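SusD superfamily protein (Bacteroides vulgatus, PDB 3MYV) probably binds glycans at the outer membrane for uptake by the bacterium. Local coordinates at residues F128-T133 with Y428-P433; A191-L196 with D214-D219; D400-G405 with E421-D426. All blocks are in the same frame, centred on the assembly; numbering follows the deposited sequence. Where two conformers were deposited one is given.

Contact 1: residues F128-T133 with Y428-P433; sequences FGYPYT and YKCVLP
The hydroxyl of Y130 donates to a water 2.7 Å from OH, and that water passes a hydrogen to the backbone O of Y428, so the phenol is tied to the loop through a bridging water. A second water lies between two carbonyls, donating 3.2 Å to G129 O and 3.0 Å to C430 O. With CG anti to the carbonyl carbon, chi1 -75° brings the Y130 ring across V431, whose CG1 sits over one face, 4.2 Å above the plane and shifted to the rim. C430 SG approaches the same ring obliquely, 4.2 Å from its centroid, as a sulfur-aromatic contact. V431 CG1 also presses on the backbone, 3.1 Å from G129 O. Farther along, F128 CE1 meets L432 CB at 3.4 Å, while P433 O lies in the plane of the F128 ring at its edge. N448 ND2 bonds to both F128 O and L432 O, tying the two segments together from outside. With no direct hydrogen bond joining 128-133 to 428-433, this buried join between the loop following helix 103-128 and a loop near the C-terminus rests on close apolar packing, on waters that engage three backbone carbonyls and on N448.

Contact 2: residues A191-L196 with D214-D219; sequences AARALL and DQLIKD
R193 and D219 form the polar part of this antiparallel helix pair, a salt bridge in which both end nitrogens of the guanidinium converge on one carboxylate oxygen. NH1 and NH2 each lie 2.9 Å from D219 OD2; NH1 meets the anti lone pair of OD2, whereas NH2 comes nearly along the C-O axis. Both bonds are bent, near 142° at the hydrogen, as expected when two N-H groups share one acceptor. The other oxygen is held within its own helix: Q215 NE2 donates 2.9 Å to D219 OD1 from above the carboxylate plane, limiting rotation of the acid. The apolar part belongs to L216, whose CG stands anti to the backbone N (chi1 -179°) and directs its two methyls at the partner helix. CD1 lies 3.6 Å above one face of the R193 guanidinium, and CD2 packs 3.4 Å from A194 CA. The axes of the two short segments come within 10.3 Å, with N-to-C directions 152° apart, in keeping with the helical hairpins of the TPR clan. V337 of helix 334-348 touches both A194 and L216, V175 of helix 160-177 lies against R193, and F249 of strand 248-252 packs on A194, placing the pair among helices and a strand.

Contact 3: residues D400-G405 with E421-D426; sequences DLLRNG and EEVDWD
W425 lays its indole against the C-terminal end of helix 397-403, with G405 CA over one face of the six-membered ring. This CH-pi contact places CA 3.6 Å from the ring centroid and only 14° off the normal. The indole gets there because its CG sits between the backbone N and the carbonyl carbon (chi1 64°), which turns the ring back toward the helix end. Along the benzo side, CE3 comes within 3.2 Å of L402 O in an oblique approach, and R403 O lies near the ring plane at its edge.

G405 is suited to this place on two counts. With positive phi it serves as the C-prime residue of a Schellman motif, in which K406 N bonds to L401 O and G405 N to L402 O, and a CB on it would come a tight 3.0 Å from W425 CH2. Were the indole cut back to an alanine, G405 CA would probably lose its aromatic partner and a gap would open against the helix end. A water donates weakly to L402 O and accepts weakly from W425 N, lying over the same indole face as G405 CA. The L402 side chain was modelled in two conformers; in one of them CD1 reaches D424 CA at 3.6 Å, so this part of the packing is less certain. Just after the strand, D424 OD1 accepts from D426 N at 2.8 Å, an Asx turn that shapes the chain around W425. Across the two segments no direct hydrogen bond is made: an aromatic face against a glycine, supplemented by a weak water bridge, joins the capped helix end to the turn after strand 422-423.

In the fold
Contacts 1 and 3 form one neighbourhood, their centres 10 Å apart, whereas contact 2 lies 27 Å from the centre of each and touches neither. Contact 1 joins segments 295 residues apart, and both other contacts are nested within the loop it closes; contact 2 comes before contact 3 along the chain. Contacts 1 and 3 meet where T133 OG1 probably bonds to R403 O and Y130 packs on the backbone of W425. After helix 397-403 the chain forms strands 408-409 and 422-423, paired antiparallel, and then enters the loop of contact 1. Sequence-distant parts thus converge beside the small sheet, while contact 2 joins consecutive helices, 189-202 and 206-223, in the helical portion of this SusD-family protein.

Contact 1: residues F128-T133 with Y428-P433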
loop_
_atom_site.group_PDB
_atom_site.type_symbol
_atom_site.label_atom_id
_atom_site.label_comp_id
_atom_site.label_asym_id
_atom_site.label_seq_id
_atom_site.Cartn_x
_atom_site.Cartn_y
_atom_site.Cartn_z
ATOM N N PHE A 128 3.989 -7.602 -10.098
ATOM C CA PHE A 128 4.361 -8.504 -11.201
ATOM C C PHE A 128 5.258 -7.924 -12.304
ATOM O O PHE A 128 5.763 -8.674 -13.129
ATOM C CB PHE A 128 3.114 -9.166 -11.797
ATOM C CG PHE A 128 2.413 -10.048 -10.825
ATOM C CD1 PHE A 128 2.803 -11.385 -10.671
ATOM C CD2 PHE A 128 1.399 -9.559 -10.021
ATOM C CE1 PHE A 128 2.172 -12.198 -9.753
ATOM C CE2 PHE A 128 0.764 -10.389 -9.082
ATOM C CZ PHE A 128 1.160 -11.697 -8.947
ATOM N N GLY A 129 5.474 -6.608 -12.279
ATOM C CA GLY A 129 6.406 -5.935 -13.154
ATOM C C GLY A 129 7.493 -5.233 -12.384
ATOM O O GLY A 129 7.333 -4.918 -11.191
ATOM N N TYR A 130 8.631 -5.041 -13.057
ATOM C CA TYR A 130 9.749 -4.345 -12.468
ATOM C C TYR A 130 9.342 -2.874 -12.280
ATOM O O TYR A 130 8.434 -2.367 -12.986
ATOM C CB TYR A 130 11.001 -4.502 -13.364
ATOM C CG TYR A 130 11.630 -5.871 -13.272
ATOM C CD1 TYR A 130 11.106 -6.953 -13.978
ATOM C CD2 TYR A 130 12.731 -6.099 -12.456
ATOM C CE1 TYR A 130 11.677 -8.212 -13.877
ATOM C CE2 TYR A 130 13.310 -7.349 -12.358
ATOM C CZ TYR A 130 12.785 -8.406 -13.063
ATOM O OH TYR A 130 13.376 -9.660 -12.968
ATOM N N PRO A 131 9.966 -2.183 -11.313
ATOM C CA PRO A 131 9.584 -0.784 -11.080
ATOM C C PRO A 131 9.624 0.043 -12.347
ATOM O O PRO A 131 10.578 -0.048 -13.139
ATOM C CB PRO A 131 10.663 -0.286 -10.091
ATOM C CG PRO A 131 11.105 -1.511 -9.403
ATOM C CD PRO A 131 11.067 -2.593 -10.420
ATOM N N TYR A 132 8.592 0.859 -12.538
ATOM C CA TYR A 132 8.572 1.755 -13.688
ATOM C C TYR A 132 9.878 2.497 -13.860
ATOM O O TYR A 132 10.380 2.640 -14.992
ATOM C CB TYR A 132 7.425 2.769 -13.594
ATOM C CG TYR A 132 7.452 3.746 -14.747
ATOM C CD1 TYR A 132 6.856 3.430 -15.946
ATOM C CD2 TYR A 132 8.132 4.968 -14.650
ATOM C CE1 TYR A 132 6.882 4.292 -17.003
ATOM C CE2 TYR A 132 8.176 5.835 -15.716
ATOM C CZ TYR A 132 7.548 5.495 -16.894
ATOM O OH TYR A 132 7.595 6.344 -17.975
ATOM N N THR A 133 10.421 2.985 -12.740
ATOM C CA THR A 133 11.612 3.822 -12.766
ATOM C C THR A 133 12.866 3.055 -13.172
ATOM O O THR A 133 13.845 3.672 -13.525
ATOM C CB THR A 133 11.827 4.528 -11.397
ATOM O OG1 THR A 133 11.604 3.591 -10.340
ATOM C CG2 THR A 133 10.845 5.674 -11.255
ATOM N N TYR A 428 15.845 -11.211 -9.580
ATOM C CA TYR A 428 14.746 -11.730 -10.400
ATOM C C TYR A 428 13.477 -11.926 -9.589
ATOM O O TYR A 428 12.369 -11.918 -10.151
ATOM C CB TYR A 428 15.142 -12.996 -11.166
ATOM C CG TYR A 428 15.115 -14.306 -10.395
ATOM C CD1 TYR A 428 16.173 -14.686 -9.580
ATOM C CD2 TYR A 428 14.054 -15.179 -10.523
ATOM C CE1 TYR A 428 16.162 -15.885 -8.896
ATOM C CE2 TYR A 428 14.030 -16.380 -9.862
ATOM C CZ TYR A 428 15.087 -16.732 -9.039
ATOM O OH TYR A 428 15.056 -17.927 -8.360
ATOM N N LYS A 429 13.630 -12.066 -8.269
ATOM C CA LYS A 429 12.464 -12.263 -7.410
ATOM C C LYS A 429 11.950 -10.963 -6.809
ATOM O O LYS A 429 11.116 -11.004 -5.904
ATOM C CB LYS A 429 12.743 -13.334 -6.355
ATOM C CG LYS A 429 13.004 -14.689 -7.010
ATOM C CD LYS A 429 12.926 -15.833 -6.058
ATOM C CE LYS A 429 14.159 -15.929 -5.167
ATOM N NZ LYS A 429 14.154 -17.219 -4.428
ATOM N N CYS A 430 12.412 -9.812 -7.325
ATOM C CA CYS A 430 11.785 -8.529 -6.960
ATOM C C CYS A 430 10.405 -8.347 -7.583
ATOM O O CYS A 430 9.698 -7.376 -7.276
ATOM C CB CYS A 430 12.686 -7.313 -7.261
ATOM S SG CYS A 430 12.716 -6.779 -9.027
ATOM N N VAL A 431 10.019 -9.299 -8.434
ATOM C CA VAL A 431 8.648 -9.495 -8.870
ATOM C C VAL A 431 8.224 -10.922 -8.579
ATOM O O VAL A 431 9.066 -11.827 -8.493
ATOM C CB VAL A 431 8.462 -9.216 -10.383
ATOM C CG1 VAL A 431 8.678 -7.717 -10.679
ATOM C CG2 VAL A 431 9.404 -10.089 -11.236
ATOM N N LEU A 432 6.918 -11.106 -8.403
ATOM C CA LEU A 432 6.344 -12.451 -8.267
ATOM C C LEU A 432 6.283 -13.144 -9.608
ATOM O O LEU A 432 6.253 -12.477 -10.664
ATOM C CB LEU A 432 4.931 -12.382 -7.703
ATOM C CG LEU A 432 4.799 -11.983 -6.240
ATOM C CD1 LEU A 432 3.349 -11.681 -5.953
ATOM C CD2 LEU A 432 5.355 -13.033 -5.245
ATOM N N PRO A 433 6.293 -14.492 -9.594
ATOM C CA PRO A 433 6.097 -15.171 -10.869
ATOM C C PRO A 433 4.617 -15.180 -11.306
ATOM O O PRO A 433 3.697 -15.112 -10.474
ATOM C CB PRO A 433 6.581 -16.580 -10.575
ATOM C CG PRO A 433 6.162 -16.788 -9.126
ATOM C CD PRO A 433 6.405 -15.445 -8.475
HETATM O O HOH W 1 9.259 -4.763 -8.665
HETATM O O HOH W 2 11.800 -11.835 -12.823
#

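Contact 2: residues A191-L196 with D214-D219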
loop_
_atom_site.group_PDB
_atom_site.type_symbol
_atom_site.label_atom_id
_atom_site.label_comp_id
_atom_site.label_asym_id
_atom_site.label_seq_id
_atom_site.Cartn_x
_atom_site.Cartn_y
_atom_site.Cartn_z
ATOM N N ALA A 191 -9.228 10.359 -1.004
ATOM C CA ALA A 191 -8.497 9.110 -1.120
ATOM C C ALA A 191 -7.965 8.928 -2.515
ATOM O O ALA A 191 -6.781 8.570 -2.732
ATOM C CB ALA A 191 -9.431 7.901 -0.747
ATOM N N ALA A 192 -8.848 9.114 -3.486
ATOM C CA ALA A 192 -8.457 8.950 -4.889
ATOM C C ALA A 192 -7.333 9.897 -5.318
ATOM O O ALA A 192 -6.446 9.493 -6.080
ATOM C CB ALA A 192 -9.691 9.133 -5.835
ATOM N N ARG A 193 -7.381 11.151 -4.858
ATOM C CA ARG A 193 -6.293 12.100 -5.130
ATOM C C ARG A 193 -5.008 11.694 -4.396
ATOM O O ARG A 193 -3.926 11.810 -4.950
ATOM C CB ARG A 193 -6.694 13.539 -4.739
ATOM C CG ARG A 193 -7.901 14.081 -5.542
ATOM C CD ARG A 193 -8.438 15.354 -4.909
ATOM N NE ARG A 193 -7.516 16.469 -5.069
ATOM C CZ ARG A 193 -7.515 17.562 -4.320
ATOM N NH1 ARG A 193 -8.338 17.682 -3.265
ATOM N NH2 ARG A 193 -6.673 18.533 -4.607
ATOM N N ALA A 194 -5.124 11.188 -3.168
ATOM C CA ALA A 194 -3.943 10.732 -2.443
ATOM C C ALA A 194 -3.273 9.579 -3.220
ATOM O O ALA A 194 -2.048 9.554 -3.388
ATOM C CB ALA A 194 -4.307 10.319 -0.992
ATOM N N LEU A 195 -4.085 8.633 -3.707
ATOM C CA LEU A 195 -3.566 7.489 -4.450
ATOM C C LEU A 195 -2.882 7.958 -5.756
ATOM O O LEU A 195 -1.793 7.481 -6.110
ATOM C CB LEU A 195 -4.700 6.485 -4.745
ATOM C CG LEU A 195 -4.364 5.234 -5.551
ATOM C CD1 LEU A 195 -3.233 4.436 -4.933
ATOM C CD2 LEU A 195 -5.602 4.340 -5.764
ATOM N N LEU A 196 -3.531 8.885 -6.448
ATOM C CA LEU A 196 -2.997 9.469 -7.695
ATOM C C LEU A 196 -1.651 10.166 -7.462
ATOM O O LEU A 196 -0.751 10.075 -8.302
ATOM C CB LEU A 196 -4.011 10.453 -8.293
ATOM C CG LEU A 196 -3.651 11.097 -9.640
ATOM C CD1 LEU A 196 -3.315 10.009 -10.661
ATOM C CD2 LEU A 196 -4.739 12.029 -10.168
ATOM N N ASP A 214 0.662 18.756 -2.685
ATOM C CA ASP A 214 0.581 20.101 -2.096
ATOM C C ASP A 214 -0.868 20.596 -2.026
ATOM O O ASP A 214 -1.303 21.120 -0.994
ATOM C CB ASP A 214 1.453 21.057 -2.927
ATOM C CG ASP A 214 1.381 22.505 -2.435
ATOM O OD1 ASP A 214 1.838 22.804 -1.315
ATOM O OD2 ASP A 214 0.844 23.316 -3.191
ATOM N N GLN A 215 -1.629 20.446 -3.118
ATOM C CA GLN A 215 -2.982 20.995 -3.142
ATOM C C GLN A 215 -3.894 20.190 -2.241
ATOM O O GLN A 215 -4.810 20.747 -1.625
ATOM C CB GLN A 215 -3.562 21.025 -4.564
ATOM C CG GLN A 215 -4.874 21.825 -4.650
ATOM C CD GLN A 215 -4.690 23.278 -4.239
ATOM O OE1 GLN A 215 -3.877 23.998 -4.823
ATOM N NE2 GLN A 215 -5.432 23.713 -3.233
ATOM N N LEU A 216 -3.657 18.877 -2.179
ATOM C CA LEU A 216 -4.452 17.977 -1.344
ATOM C C LEU A 216 -4.255 18.327 0.129
ATOM O O LEU A 216 -5.220 18.338 0.917
ATOM C CB LEU A 216 -4.047 16.504 -1.635
ATOM C CG LEU A 216 -4.777 15.382 -0.893
ATOM C CD1 LEU A 216 -6.263 15.481 -1.116
ATOM C CD2 LEU A 216 -4.262 13.978 -1.343
ATOM N N ILE A 217 -3.013 18.604 0.519
ATOM C CA ILE A 217 -2.722 19.024 1.896
ATOM C C ILE A 217 -3.407 20.351 2.198
ATOM O O ILE A 217 -4.021 20.521 3.265
ATOM C CB ILE A 217 -1.210 19.145 2.146
ATOM C CG1 ILE A 217 -0.540 17.757 2.115
ATOM C CG2 ILE A 217 -0.916 19.794 3.464
ATOM C CD1 ILE A 217 0.959 17.846 1.902
ATOM N N LYS A 218 -3.329 21.283 1.241
ATOM C CA LYS A 218 -3.968 22.577 1.416
ATOM C C LYS A 218 -5.482 22.429 1.558
ATOM O O LYS A 218 -6.087 23.066 2.445
ATOM C CB LYS A 218 -3.620 23.515 0.278
ATOM C CG LYS A 218 -2.182 24.007 0.314
ATOM C CD LYS A 218 -1.815 24.696 -0.962
ATOM C CE LYS A 218 -0.521 25.461 -0.841
ATOM N NZ LYS A 218 -0.056 25.791 -2.242
ATOM N N ASP A 219 -6.076 21.569 0.722
ATOM C CA ASP A 219 -7.519 21.327 0.767
ATOM C C ASP A 219 -7.946 20.655 2.080
ATOM O O ASP A 219 -8.982 21.010 2.647
ATOM C CB ASP A 219 -7.996 20.487 -0.423
ATOM C CG ASP A 219 -7.806 21.184 -1.763
ATOM O OD1 ASP A 219 -7.576 22.430 -1.795
ATOM O OD2 ASP A 219 -7.852 20.470 -2.793
#

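Contact 3: residues D400-G405 with E421-D426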
loop_
_atom_site.group_PDB
_atom_site.type_symbol
_atom_site.label_atom_id
_atom_site.label_comp_id
_atom_site.label_asym_id
_atom_site.label_seq_id
_atom_site.Cartn_x
_atom_site.Cartn_y
_atom_site.Cartn_z
ATOM N N ASP A 400 9.346 1.451 -1.792
ATOM C CA ASP A 400 9.979 2.778 -1.743
ATOM C C ASP A 400 11.486 2.700 -2.002
ATOM O O ASP A 400 12.047 3.556 -2.669
ATOM C CB ASP A 400 9.698 3.478 -0.410
ATOM C CG ASP A 400 8.250 3.990 -0.299
ATOM O OD1 ASP A 400 7.545 4.163 -1.320
ATOM O OD2 ASP A 400 7.811 4.224 0.827
ATOM N N LEU A 401 12.135 1.668 -1.483
ATOM C CA LEU A 401 13.555 1.499 -1.738
ATOM C C LEU A 401 13.775 1.080 -3.194
ATOM O O LEU A 401 14.617 1.669 -3.921
ATOM C CB LEU A 401 14.171 0.506 -0.760
ATOM C CG LEU A 401 14.373 1.070 0.658
ATOM C CD1 LEU A 401 14.728 -0.042 1.627
ATOM C CD2 LEU A 401 15.453 2.188 0.675
ATOM N N LEU A 402 12.998 0.100 -3.649
ATOM C CA LEU A 402 13.279 -0.477 -4.969
ATOM C C LEU A 402 12.985 0.528 -6.087
ATOM O O LEU A 402 13.762 0.622 -7.018
ATOM C CB LEU A 402 12.557 -1.809 -5.193
ATOM C CG LEU A 402 13.586 -2.880 -5.562
ATOM C CD1 LEU A 402 14.645 -2.955 -4.487
ATOM C CD2 LEU A 402 12.975 -4.250 -5.791
ATOM N N ARG A 403 11.908 1.314 -5.974
ATOM C CA ARG A 403 11.559 2.277 -7.039
ATOM C C ARG A 403 12.541 3.435 -7.123
ATOM O O ARG A 403 12.593 4.122 -8.137
ATOM C CB ARG A 403 10.117 2.817 -6.886
ATOM C CG ARG A 403 9.913 3.795 -5.708
ATOM C CD ARG A 403 8.434 4.148 -5.510
ATOM N NE ARG A 403 8.252 4.774 -4.217
ATOM C CZ ARG A 403 8.646 6.011 -3.913
ATOM N NH1 ARG A 403 9.190 6.808 -4.828
ATOM N NH2 ARG A 403 8.462 6.461 -2.690
ATOM N N ASN A 404 13.311 3.664 -6.052
ATOM C CA ASN A 404 14.380 4.642 -6.091
ATOM C C ASN A 404 15.745 4.047 -6.416
ATOM O O ASN A 404 16.764 4.670 -6.178
ATOM C CB ASN A 404 14.451 5.373 -4.760
ATOM C CG ASN A 404 13.434 6.472 -4.681
ATOM O OD1 ASN A 404 13.543 7.449 -5.413
ATOM N ND2 ASN A 404 12.414 6.298 -3.848
ATOM N N GLY A 405 15.745 2.819 -6.926
ATOM C CA GLY A 405 16.971 2.169 -7.330
ATOM C C GLY A 405 17.939 1.883 -6.197
ATOM O O GLY A 405 19.149 1.756 -6.429
ATOM N N GLU A 421 20.428 -11.075 1.449
ATOM C CA GLU A 421 21.008 -9.945 2.176
ATOM C C GLU A 421 21.055 -8.638 1.396
ATOM O O GLU A 421 21.156 -7.562 1.990
ATOM C CB GLU A 421 22.424 -10.297 2.648
ATOM C CG GLU A 421 22.458 -11.409 3.682
ATOM C CD GLU A 421 23.824 -11.618 4.293
ATOM O OE1 GLU A 421 24.822 -11.062 3.791
ATOM O OE2 GLU A 421 23.893 -12.339 5.288
ATOM N N GLU A 422 21.041 -8.723 0.069
ATOM C CA GLU A 422 20.978 -7.536 -0.775
ATOM C C GLU A 422 19.943 -7.752 -1.857
ATOM O O GLU A 422 20.010 -8.737 -2.600
ATOM C CB GLU A 422 22.346 -7.230 -1.400
ATOM C CG GLU A 422 23.378 -6.878 -0.352
ATOM C CD GLU A 422 24.665 -6.301 -0.921
ATOM O OE1 GLU A 422 24.949 -6.471 -2.122
ATOM O OE2 GLU A 422 25.409 -5.672 -0.139
ATOM N N VAL A 423 18.951 -6.875 -1.904
ATOM C CA VAL A 423 17.879 -6.957 -2.905
ATOM C C VAL A 423 17.796 -5.624 -3.636
ATOM O O VAL A 423 17.742 -4.558 -3.008
ATOM C CB VAL A 423 16.536 -7.293 -2.255
ATOM C CG1 VAL A 423 15.380 -7.129 -3.265
ATOM C CG2 VAL A 423 16.593 -8.717 -1.665
ATOM N N ASP A 424 17.804 -5.672 -4.965
ATOM C CA ASP A 424 17.649 -4.467 -5.760
ATOM C C ASP A 424 16.798 -4.819 -6.959
ATOM O O ASP A 424 16.316 -5.945 -7.053
ATOM C CB ASP A 424 19.015 -3.880 -6.154
ATOM C CG ASP A 424 19.785 -4.730 -7.099
ATOM O OD1 ASP A 424 19.235 -5.653 -7.742
ATOM O OD2 ASP A 424 20.991 -4.437 -7.212
ATOM N N TRP A 425 16.620 -3.885 -7.879
ATOM C CA TRP A 425 15.697 -4.109 -8.983
ATOM C C TRP A 425 16.232 -5.044 -10.091
ATOM O O TRP A 425 15.576 -5.235 -11.115
ATOM C CB TRP A 425 15.153 -2.784 -9.508
ATOM C CG TRP A 425 16.110 -1.830 -10.126
ATOM C CD1 TRP A 425 17.313 -2.126 -10.699
ATOM C CD2 TRP A 425 15.921 -0.411 -10.295
ATOM N NE1 TRP A 425 17.903 -0.974 -11.186
ATOM C CE2 TRP A 425 17.060 0.086 -10.972
ATOM C CE3 TRP A 425 14.891 0.477 -9.977
ATOM C CZ2 TRP A 425 17.217 1.443 -11.288
ATOM C CZ3 TRP A 425 15.048 1.837 -10.294
ATOM C CH2 TRP A 425 16.197 2.300 -10.939
ATOM N N ASP A 426 17.432 -5.580 -9.905
ATOM C CA ASP A 426 17.997 -6.586 -10.823
ATOM C C ASP A 426 17.794 -7.992 -10.283
ATOM O O ASP A 426 18.074 -8.966 -10.980
ATOM C CB ASP A 426 19.487 -6.350 -11.032
ATOM C CG ASP A 426 19.782 -5.054 -11.776
ATOM O OD1 ASP A 426 18.989 -4.644 -12.629
ATOM O OD2 ASP A 426 20.840 -4.473 -11.510
HETATM O O HOH W 3 16.641 -1.189 -6.724
#